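Local coordinates for protein Cwp19 (PDB 5OQ3) that carries a TIM-barrel glycoside hydrolase domain, the part modelled here, and probably acts as a cell-wall hydrolase of Clostridioides difficile, at residues 28-39 with 359-367; 340-351 with 373-381. All blocks are in the same frame, centred on the assembly; numbering follows the deposited sequence. Where two conformers were deposited one is given.

Interaction 1 (28-39 with 359-367)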
loop_
_atom_site.group_PDB
_atom_site.type_symbol
_atom_site.label_atom_id
_atom_site.label_comp_id
_atom_site.label_asym_id
_atom_site.label_seq_id
_atom_site.Cartn_x
_atom_site.Cartn_y
_atom_site.Cartn_z
ATOM N N ARG A 28 1.857 -1.895 15.189
ATOM C CA ARG A 28 3.299 -1.814 15.010
ATOM C C ARG A 28 3.661 -2.688 13.802
ATOM O O ARG A 28 4.028 -3.842 13.970
ATOM C CB ARG A 28 4.006 -2.308 16.306
ATOM C CG ARG A 28 3.649 -1.457 17.507
ATOM C CD ARG A 28 4.070 -2.084 18.840
ATOM N NE ARG A 28 3.698 -1.211 19.961
ATOM C CZ ARG A 28 3.932 -1.468 21.249
ATOM N NH1 ARG A 28 4.478 -2.623 21.608
ATOM N NH2 ARG A 28 3.620 -0.563 22.162
ATOM N N ALA A 29 3.486 -2.138 12.597
ATOM C CA ALA A 29 3.580 -2.936 11.363
ATOM C C ALA A 29 4.827 -2.648 10.595
ATOM O O ALA A 29 5.385 -1.580 10.719
ATOM C CB ALA A 29 2.359 -2.651 10.492
ATOM N N ALA A 30 5.240 -3.611 9.803
ATOM C CA ALA A 30 6.270 -3.400 8.818
ATOM C C ALA A 30 5.748 -3.831 7.444
ATOM O O ALA A 30 5.174 -4.908 7.315
ATOM C CB ALA A 30 7.531 -4.150 9.169
ATOM N N TRP A 31 6.027 -3.004 6.439
ATOM C CA TRP A 31 5.804 -3.378 5.046
ATOM C C TRP A 31 6.889 -4.362 4.612
ATOM O O TRP A 31 8.090 -4.118 4.851
ATOM C CB TRP A 31 5.821 -2.150 4.121
ATOM C CG TRP A 31 4.572 -1.358 4.101
ATOM C CD1 TRP A 31 3.420 -1.673 3.454
ATOM C CD2 TRP A 31 4.363 -0.040 4.633
ATOM N NE1 TRP A 31 2.504 -0.683 3.614
ATOM C CE2 TRP A 31 3.078 0.359 4.269
ATOM C CE3 TRP A 31 5.169 0.858 5.332
ATOM C CZ2 TRP A 31 2.534 1.597 4.627
ATOM C CZ3 TRP A 31 4.664 2.092 5.655
ATOM C CH2 TRP A 31 3.356 2.447 5.302
ATOM N N ILE A 32 6.458 -5.436 3.954
ATOM C CA ILE A 32 7.348 -6.393 3.300
ATOM C C ILE A 32 6.965 -6.355 1.797
ATOM O O ILE A 32 5.988 -6.945 1.360
ATOM C CB ILE A 32 7.151 -7.808 3.904
ATOM C CG1 ILE A 32 7.493 -7.783 5.429
ATOM C CG2 ILE A 32 7.986 -8.860 3.171
ATOM C CD1 ILE A 32 7.247 -9.095 6.152
ATOM N N SER A 33 7.728 -5.589 1.053
ATOM C CA SER A 33 7.563 -5.380 -0.376
ATOM C C SER A 33 8.248 -6.467 -1.153
ATOM O O SER A 33 9.378 -6.868 -0.845
ATOM C CB SER A 33 8.062 -3.993 -0.760
ATOM O OG SER A 33 7.787 -3.726 -2.123
ATOM N N THR A 34 7.554 -6.953 -2.174
ATOM C CA THR A 34 8.027 -8.026 -3.057
ATOM C C THR A 34 8.393 -7.521 -4.461
ATOM O O THR A 34 9.119 -8.183 -5.207
ATOM C CB THR A 34 6.948 -9.110 -3.175
ATOM O OG1 THR A 34 5.756 -8.526 -3.706
ATOM C CG2 THR A 34 6.656 -9.725 -1.842
ATOM N N VAL A 35 7.955 -6.309 -4.801
ATOM C CA VAL A 35 8.306 -5.723 -6.098
ATOM C C VAL A 35 9.811 -5.495 -6.136
ATOM O O VAL A 35 10.404 -5.017 -5.164
ATOM C CB VAL A 35 7.500 -4.427 -6.374
ATOM C CG1 VAL A 35 7.993 -3.264 -5.521
ATOM C CG2 VAL A 35 7.587 -4.057 -7.856
ATOM N N TYR A 36 10.444 -5.927 -7.229
ATOM C CA TYR A 36 11.904 -5.911 -7.350
ATOM C C TYR A 36 12.595 -6.636 -6.178
ATOM O O TYR A 36 13.755 -6.393 -5.902
ATOM C CB TYR A 36 12.430 -4.491 -7.516
ATOM C CG TYR A 36 11.947 -3.812 -8.746
ATOM C CD1 TYR A 36 12.216 -4.360 -10.012
ATOM C CD2 TYR A 36 11.253 -2.608 -8.681
ATOM C CE1 TYR A 36 11.790 -3.736 -11.168
ATOM C CE2 TYR A 36 10.821 -1.978 -9.845
ATOM C CZ TYR A 36 11.093 -2.555 -11.075
ATOM O OH TYR A 36 10.690 -1.949 -12.228
ATOM N N ASN A 37 11.884 -7.577 -5.535
ATOM C CA ASN A 37 12.453 -8.391 -4.456
ATOM C C ASN A 37 13.015 -7.489 -3.348
ATOM O O ASN A 37 14.026 -7.787 -2.763
ATOM C CB ASN A 37 13.513 -9.350 -5.057
ATOM C CG ASN A 37 12.881 -10.323 -6.028
ATOM O OD1 ASN A 37 12.712 -10.020 -7.212
ATOM N ND2 ASN A 37 12.439 -11.467 -5.511
ATOM N N LEU A 38 12.330 -6.380 -3.065
ATOM C CA LEU A 38 12.898 -5.361 -2.157
ATOM C C LEU A 38 13.173 -5.923 -0.753
ATOM O O LEU A 38 14.294 -5.847 -0.247
ATOM C CB LEU A 38 11.972 -4.146 -2.061
ATOM C CG LEU A 38 12.483 -2.995 -1.203
ATOM C CD1 LEU A 38 13.673 -2.330 -1.900
ATOM C CD2 LEU A 38 11.373 -1.983 -0.852
ATOM N N ASP A 39 12.132 -6.454 -0.119
ATOM C CA ASP A 39 12.241 -7.028 1.204
ATOM C C ASP A 39 12.267 -8.552 1.230
ATOM O O ASP A 39 12.945 -9.118 2.057
ATOM C CB ASP A 39 11.075 -6.592 2.091
ATOM C CG ASP A 39 11.024 -5.087 2.341
ATOM O OD1 ASP A 39 11.996 -4.529 2.857
ATOM O OD2 ASP A 39 10.040 -4.424 1.953
ATOM N N SER A 359 1.843 2.749 14.004
ATOM C CA SER A 359 2.792 3.055 12.946
ATOM C C SER A 359 2.936 1.850 12.011
ATOM O O SER A 359 2.760 0.692 12.440
ATOM C CB SER A 359 4.174 3.349 13.503
ATOM O OG SER A 359 4.233 4.556 14.250
ATOM N N MET A 360 3.327 2.165 10.773
ATOM C CA MET A 360 3.801 1.202 9.802
ATOM C C MET A 360 5.124 1.672 9.279
ATOM O O MET A 360 5.260 2.817 8.958
ATOM C CB MET A 360 2.796 0.992 8.655
ATOM C CG MET A 360 1.384 0.621 9.060
ATOM S SD MET A 360 0.581 -0.361 7.782
ATOM C CE MET A 360 -0.744 -1.046 8.715
ATOM N N TYR A 361 6.112 0.779 9.241
ATOM C CA TYR A 361 7.497 1.112 8.912
ATOM C C TYR A 361 7.817 0.684 7.462
ATOM O O TYR A 361 7.694 -0.499 7.135
ATOM C CB TYR A 361 8.481 0.401 9.857
ATOM C CG TYR A 361 8.366 0.990 11.248
ATOM C CD1 TYR A 361 9.133 2.083 11.610
ATOM C CD2 TYR A 361 7.495 0.484 12.195
ATOM C CE1 TYR A 361 9.035 2.634 12.864
ATOM C CE2 TYR A 361 7.383 1.052 13.459
ATOM C CZ TYR A 361 8.157 2.138 13.777
ATOM O OH TYR A 361 8.080 2.736 15.018
ATOM N N PHE A 362 8.287 1.632 6.679
ATOM C CA PHE A 362 8.803 1.365 5.345
ATOM C C PHE A 362 10.310 1.348 5.382
ATOM O O PHE A 362 10.887 2.423 5.468
ATOM C CB PHE A 362 8.292 2.346 4.290
ATOM C CG PHE A 362 8.422 1.754 2.907
ATOM C CD1 PHE A 362 9.598 1.908 2.159
ATOM C CD2 PHE A 362 7.453 0.881 2.435
ATOM C CE1 PHE A 362 9.736 1.304 0.937
ATOM C CE2 PHE A 362 7.608 0.256 1.205
ATOM C CZ PHE A 362 8.754 0.470 0.466
ATOM N N SER A 363 10.958 0.173 5.309
ATOM C CA SER A 363 10.369 -1.142 5.115
ATOM C C SER A 363 11.085 -2.147 6.009
ATOM O O SER A 363 12.057 -1.815 6.690
ATOM C CB SER A 363 10.387 -1.571 3.632
ATOM O OG SER A 363 11.708 -1.834 3.202
ATOM N N ALA A 364 10.629 -3.384 5.968
ATOM C CA ALA A 364 11.155 -4.453 6.815
ATOM C C ALA A 364 12.660 -4.631 6.732
ATOM O O ALA A 364 13.309 -4.849 7.774
ATOM C CB ALA A 364 10.463 -5.754 6.479
ATOM N N LYS A 365 13.234 -4.541 5.527
ATOM C CA LYS A 365 14.676 -4.720 5.388
ATOM C C LYS A 365 15.470 -3.711 6.217
ATOM O O LYS A 365 16.609 -3.982 6.630
ATOM C CB LYS A 365 15.094 -4.645 3.917
ATOM C CG LYS A 365 15.005 -3.279 3.242
ATOM C CD LYS A 365 15.536 -3.411 1.810
ATOM C CE LYS A 365 15.280 -2.183 0.964
ATOM N NZ LYS A 365 16.027 -1.000 1.460
ATOM N N ASP A 366 14.905 -2.507 6.366
ATOM C CA ASP A 366 15.652 -1.474 7.088
ATOM C C ASP A 366 15.792 -1.811 8.562
ATOM O O ASP A 366 16.811 -1.554 9.159
ATOM C CB ASP A 366 14.992 -0.116 6.894
ATOM C CG ASP A 366 15.017 0.322 5.461
ATOM O OD1 ASP A 366 16.109 0.473 4.874
ATOM O OD2 ASP A 366 13.936 0.556 4.897
ATOM N N ILE A 367 14.749 -2.422 9.116
ATOM C CA ILE A 367 14.834 -2.941 10.470
ATOM C C ILE A 367 15.832 -4.106 10.533
ATOM O O ILE A 367 16.716 -4.121 11.418
ATOM C CB ILE A 367 13.443 -3.408 10.954
ATOM C CG1 ILE A 367 12.478 -2.223 11.047
ATOM C CG2 ILE A 367 13.553 -4.058 12.329
ATOM C CD1 ILE A 367 11.019 -2.582 11.242
#

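Interaction 2 (340-351 with 373-381)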
loop_
_atom_site.group_PDB
_atom_site.type_symbol
_atom_site.label_atom_id
_atom_site.label_comp_id
_atom_site.label_asym_id
_atom_site.label_seq_id
_atom_site.Cartn_x
_atom_site.Cartn_y
_atom_site.Cartn_z
ATOM N N ALA A 340 15.434 7.655 10.124
ATOM C CA ALA A 340 15.791 6.587 11.046
ATOM C C ALA A 340 16.435 7.154 12.331
ATOM O O ALA A 340 16.088 6.742 13.428
ATOM C CB ALA A 340 16.739 5.615 10.376
ATOM N N LYS A 341 17.346 8.118 12.183
ATOM C CA LYS A 341 18.035 8.701 13.324
ATOM C C LYS A 341 17.107 9.391 14.319
ATOM O O LYS A 341 17.447 9.503 15.513
ATOM C CB LYS A 341 19.113 9.680 12.818
ATOM C CG LYS A 341 19.982 10.274 13.875
ATOM C CD LYS A 341 21.098 11.061 13.229
ATOM C CE LYS A 341 20.635 12.383 12.640
ATOM N NZ LYS A 341 21.779 13.349 12.620
ATOM N N GLU A 342 15.918 9.797 13.847
ATOM C CA GLU A 342 14.960 10.498 14.706
ATOM C C GLU A 342 13.710 9.727 14.914
ATOM O O GLU A 342 12.692 10.309 15.305
ATOM C CB GLU A 342 14.644 11.892 14.186
ATOM C CG GLU A 342 13.992 11.988 12.826
ATOM C CD GLU A 342 13.690 13.423 12.441
ATOM O OE1 GLU A 342 12.524 13.738 12.158
ATOM O OE2 GLU A 342 14.640 14.253 12.409
ATOM N N ILE A 343 13.773 8.415 14.740
ATOM C CA ILE A 343 12.522 7.680 14.830
ATOM C C ILE A 343 11.936 7.708 16.253
ATOM O O ILE A 343 10.718 7.739 16.414
ATOM C CB ILE A 343 12.688 6.235 14.306
ATOM C CG1 ILE A 343 11.317 5.551 14.059
ATOM C CG2 ILE A 343 13.498 5.369 15.243
ATOM C CD1 ILE A 343 10.362 6.294 13.129
ATOM N N VAL A 344 12.764 7.688 17.284
ATOM C CA VAL A 344 12.223 7.770 18.642
ATOM C C VAL A 344 11.482 9.100 18.835
ATOM O O VAL A 344 10.396 9.152 19.396
ATOM C CB VAL A 344 13.332 7.554 19.700
ATOM C CG1 VAL A 344 12.787 7.866 21.082
ATOM C CG2 VAL A 344 13.825 6.111 19.636
ATOM N N GLN A 345 12.080 10.181 18.387
ATOM C CA GLN A 345 11.432 11.489 18.440
ATOM C C GLN A 345 10.090 11.503 17.687
ATOM O O GLN A 345 9.090 12.057 18.188
ATOM C CB GLN A 345 12.379 12.550 17.877
ATOM C CG GLN A 345 11.849 13.964 17.977
ATOM C CD GLN A 345 12.747 15.001 17.341
ATOM O OE1 GLN A 345 13.792 14.671 16.806
ATOM N NE2 GLN A 345 12.298 16.256 17.341
ATOM N N GLN A 346 10.054 10.933 16.486
ATOM C CA GLN A 346 8.811 10.880 15.745
ATOM C C GLN A 346 7.742 10.102 16.465
ATOM O O GLN A 346 6.615 10.582 16.560
ATOM C CB GLN A 346 9.059 10.349 14.321
ATOM C CG GLN A 346 9.902 11.234 13.442
ATOM C CD GLN A 346 9.743 10.935 11.946
ATOM O OE1 GLN A 346 9.214 9.889 11.538
ATOM N NE2 GLN A 346 10.290 11.825 11.120
ATOM N N VAL A 347 8.038 8.897 16.940
ATOM C CA VAL A 347 7.005 8.100 17.551
ATOM C C VAL A 347 6.581 8.677 18.902
ATOM O O VAL A 347 5.421 8.635 19.257
ATOM C CB VAL A 347 7.431 6.620 17.668
ATOM C CG1 VAL A 347 6.420 5.807 18.450
ATOM C CG2 VAL A 347 7.580 6.009 16.272
ATOM N N THR A 348 7.507 9.297 19.626
ATOM C CA THR A 348 7.153 9.999 20.862
ATOM C C THR A 348 6.115 11.108 20.586
ATOM O O THR A 348 5.130 11.268 21.313
ATOM C CB THR A 348 8.412 10.542 21.539
ATOM O OG1 THR A 348 9.291 9.461 21.863
ATOM C CG2 THR A 348 8.081 11.319 22.817
ATOM N N LEU A 349 6.307 11.849 19.501
ATOM C CA LEU A 349 5.348 12.863 19.106
ATOM C C LEU A 349 4.010 12.227 18.746
ATOM O O LEU A 349 2.959 12.738 19.160
ATOM C CB LEU A 349 5.910 13.686 17.961
ATOM C CG LEU A 349 5.013 14.833 17.474
ATOM C CD1 LEU A 349 4.737 15.850 18.593
ATOM C CD2 LEU A 349 5.588 15.477 16.225
ATOM N N ASN A 350 4.033 11.152 17.947
ATOM C CA ASN A 350 2.804 10.498 17.571
ATOM C C ASN A 350 1.976 10.184 18.792
ATOM O O ASN A 350 0.751 10.275 18.766
ATOM C CB ASN A 350 3.057 9.149 16.884
ATOM C CG ASN A 350 3.751 9.260 15.546
ATOM O OD1 ASN A 350 3.972 10.369 15.017
ATOM N ND2 ASN A 350 4.169 8.102 15.026
ATOM N N ARG A 351 2.633 9.703 19.833
ATOM C CA ARG A 351 1.958 9.251 21.034
ATOM C C ARG A 351 1.296 10.365 21.850
ATOM O O ARG A 351 0.560 10.095 22.777
ATOM C CB ARG A 351 2.926 8.390 21.857
ATOM C CG ARG A 351 3.138 7.005 21.211
ATOM C CD ARG A 351 4.319 6.304 21.745
ATOM N NE ARG A 351 4.340 4.900 21.399
ATOM C CZ ARG A 351 5.273 4.067 21.823
ATOM N NH1 ARG A 351 6.288 4.532 22.567
ATOM N NH2 ARG A 351 5.207 2.804 21.523
ATOM N N ILE A 373 18.419 0.876 14.305
ATOM C CA ILE A 373 16.997 0.900 14.161
ATOM C C ILE A 373 16.358 -0.146 15.083
ATOM O O ILE A 373 15.351 0.139 15.751
ATOM C CB ILE A 373 16.583 0.709 12.675
ATOM C CG1 ILE A 373 16.918 1.962 11.874
ATOM C CG2 ILE A 373 15.087 0.495 12.624
ATOM C CD1 ILE A 373 16.706 1.864 10.365
ATOM N N GLN A 374 16.937 -1.336 15.135
ATOM C CA GLN A 374 16.442 -2.364 16.030
ATOM C C GLN A 374 16.414 -1.885 17.478
ATOM O O GLN A 374 15.420 -2.041 18.181
ATOM C CB GLN A 374 17.270 -3.632 15.907
ATOM C CG GLN A 374 17.019 -4.405 14.622
ATOM C CD GLN A 374 18.056 -5.476 14.401
ATOM O OE1 GLN A 374 18.577 -6.038 15.364
ATOM N NE2 GLN A 374 18.391 -5.747 13.130
ATOM N N LYS A 375 17.512 -1.284 17.913
ATOM C CA LYS A 375 17.607 -0.791 19.285
ATOM C C LYS A 375 16.549 0.293 19.584
ATOM O O LYS A 375 15.935 0.288 20.656
ATOM C CB LYS A 375 19.033 -0.243 19.530
ATOM C CG LYS A 375 19.303 0.279 20.928
ATOM C CD LYS A 375 20.799 0.524 21.148
ATOM C CE LYS A 375 21.324 1.761 20.432
ATOM N NZ LYS A 375 21.297 2.967 21.314
ATOM N N ASP A 376 16.338 1.205 18.625
ATOM C CA ASP A 376 15.340 2.281 18.792
ATOM C C ASP A 376 13.922 1.734 18.874
ATOM O O ASP A 376 13.155 2.122 19.786
ATOM C CB ASP A 376 15.484 3.326 17.703
ATOM C CG ASP A 376 16.695 4.245 17.926
ATOM O OD1 ASP A 376 17.206 4.321 19.049
ATOM O OD2 ASP A 376 17.101 4.915 16.982
ATOM N N LEU A 377 13.573 0.800 17.986
ATOM C CA LEU A 377 12.244 0.215 18.057
ATOM C C LEU A 377 12.060 -0.609 19.332
ATOM O O LEU A 377 11.008 -0.519 19.960
ATOM C CB LEU A 377 11.908 -0.582 16.788
ATOM C CG LEU A 377 11.220 0.259 15.693
ATOM C CD1 LEU A 377 12.033 1.472 15.302
ATOM C CD2 LEU A 377 10.898 -0.603 14.481
ATOM N N LYS A 378 13.072 -1.377 19.740
ATOM C CA LYS A 378 12.982 -2.078 21.030
ATOM C C LYS A 378 12.673 -1.103 22.157
ATOM O O LYS A 378 11.826 -1.377 23.008
ATOM C CB LYS A 378 14.268 -2.843 21.361
ATOM C CG LYS A 378 14.339 -4.190 20.687
ATOM C CD LYS A 378 15.562 -4.987 21.129
ATOM C CE LYS A 378 16.062 -5.868 19.996
ATOM N NZ LYS A 378 17.319 -6.582 20.336
ATOM N N SER A 379 13.343 0.043 22.167
ATOM C CA SER A 379 13.105 1.014 23.247
ATOM C C SER A 379 11.671 1.633 23.187
ATOM O O SER A 379 11.066 1.934 24.214
ATOM C CB SER A 379 14.197 2.070 23.262
ATOM O OG SER A 379 14.072 2.914 22.162
ATOM N N LEU A 380 11.108 1.772 21.989
ATOM C CA LEU A 380 9.738 2.256 21.862
ATOM C C LEU A 380 8.715 1.207 22.252
ATOM O O LEU A 380 7.637 1.571 22.715
ATOM C CB LEU A 380 9.487 2.661 20.410
ATOM C CG LEU A 380 10.249 3.889 19.941
ATOM C CD1 LEU A 380 10.171 4.024 18.429
ATOM C CD2 LEU A 380 9.730 5.146 20.624
ATOM N N TYR A 381 9.025 -0.072 22.035
ATOM C CA TYR A 381 8.025 -1.119 22.125
ATOM C C TYR A 381 8.169 -2.137 23.245
ATOM O O TYR A 381 7.391 -3.096 23.333
ATOM C CB TYR A 381 7.930 -1.809 20.760
ATOM C CG TYR A 381 7.496 -0.898 19.633
ATOM C CD1 TYR A 381 6.579 0.131 19.848
ATOM C CD2 TYR A 381 7.983 -1.059 18.336
ATOM C CE1 TYR A 381 6.134 0.962 18.819
ATOM C CE2 TYR A 381 7.548 -0.241 17.301
ATOM C CZ TYR A 381 6.619 0.775 17.535
ATOM O OH TYR A 381 6.212 1.578 16.497
HETATM O O HOH W 1 16.976 4.250 14.505
HETATM O O HOH W 2 15.786 7.768 17.236
#

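Interaction 1 (28-39 with 359-367)
Ala29 and Tyr361 meet through the backbone where strands 28-32 and 359-361 run parallel. Ala29 N donates to Ser359 O at 2.9 Å, and Ala29 O accepts from Tyr361 N. Trp31 N then donates to Tyr361 O, and Trp31 O accepts from Ala364 N. The last bond ties the start of helix 364-369 to the strand end. The side chain of Trp31 fills the joint. Trp31 CB lies 3.8 Å from Phe362 CD2, and CG is only slightly farther from the same atom. CG sits beside the backbone N (chi1 -80°), which turns the indole back along 359-361 toward Met360. There Trp31 CE3 comes 3.4 Å from Tyr361 O, near the plane of the indole. CZ3 is next to Met360 O, and Trp31 CH2, the far corner, rests 3.7 Å from Met360 CB. That CB lies over one face of the six-membered ring, a CH-pi contact. The indole and Phe362 planes are 57° apart, an oblique pairing. Trp122 meets Trp31 edge-to-face. On the other face of the sheet, Ala30 CB packs against Ala364 CB, and Leu61 of helix 47-63 adds to this layer. Farther on, the Asp39 carboxylate joins three residues. Asp39 OD1 takes Ser363 OG on its syn lone pair at 2.7 Å. Asp39 OD1 also takes Lys365 N, which comes from above the carboxylate plane at 2.9 Å. Asp39 OD2 uses its anti lone pair for Ser33 N at 2.7 Å. These bonds fix the rotation of the carboxylate. The Phe362-Ser363 peptide, just past the eighth strand, is cis, as in many TIM-barrel glycoside hydrolases. Pairing of the first strand with the eighth closes the eight-stranded parallel barrel.

Interaction 2 (340-351 with 373-381)
Val347 and Leu380 pack between two neighbouring helices of the outer layer of the TIM barrel. Helices 343-350 and 373-381 run nearly parallel, with axes 10.0 Å apart and 24° between them. Leu380 CD1 reaches Val347 CB at 3.9 Å, and Leu380 CD2 lies beside Val344 CG1. At the N-terminal end, Ala340 CB meets Ile373 CD1. Between these sits Asp376, whose CB touches both Ile343 CG2 and Val344 CG2. Its OD2 is served by two waters. One donates to Asp376 OD2 at 2.6 Å and to Ala340 O. The other donates to Asp376 OD2 at 3.2 Å and to Lys341 O, and accepts from Val344 N. Water thus links the carboxylate to the 3-10 segment 340-341 and the first turn of helix 343-350. Glu342 holds the N-cap position there, and its OE1 accepts from Gln346 NE2 and Ile295 N. Ser379 OG donates back to Asp376 O within its own helix. At the far end, Arg351 forms a salt bridge with Glu26 through NH2. Its extended chain brings the guanidinium end-on to Leu380 O, which lies in the guanidinium plane. Leu380 O accepts from Arg351 NH2 at 3.0 Å, above the carbonyl plane, and from Arg351 NH1 at 3.3 Å, in that plane on a lone pair.

In the fold
The centres of the two interactions lie about 16 Å apart, on the same side of the chain's centre. Their segments alternate along the chain: 28-39, 340-351, 359-367, 373-381. Interaction 1 belongs to the barrel wall and interaction 2 to the helical layer outside it. Helix 343-350 leads into strand 356-361, and helix 364-369 is followed by helix 371-381. Tyr361 joins the layers: its OH lies 2.6 Å from Tyr381 OH, a probable hydrogen bond, and its side chain packs on Val347 and Leu377. Gln374 NE2 probably bonds to Ile367 O. Together the contacts bring the C-terminal end of the modelled chain back to its first strand.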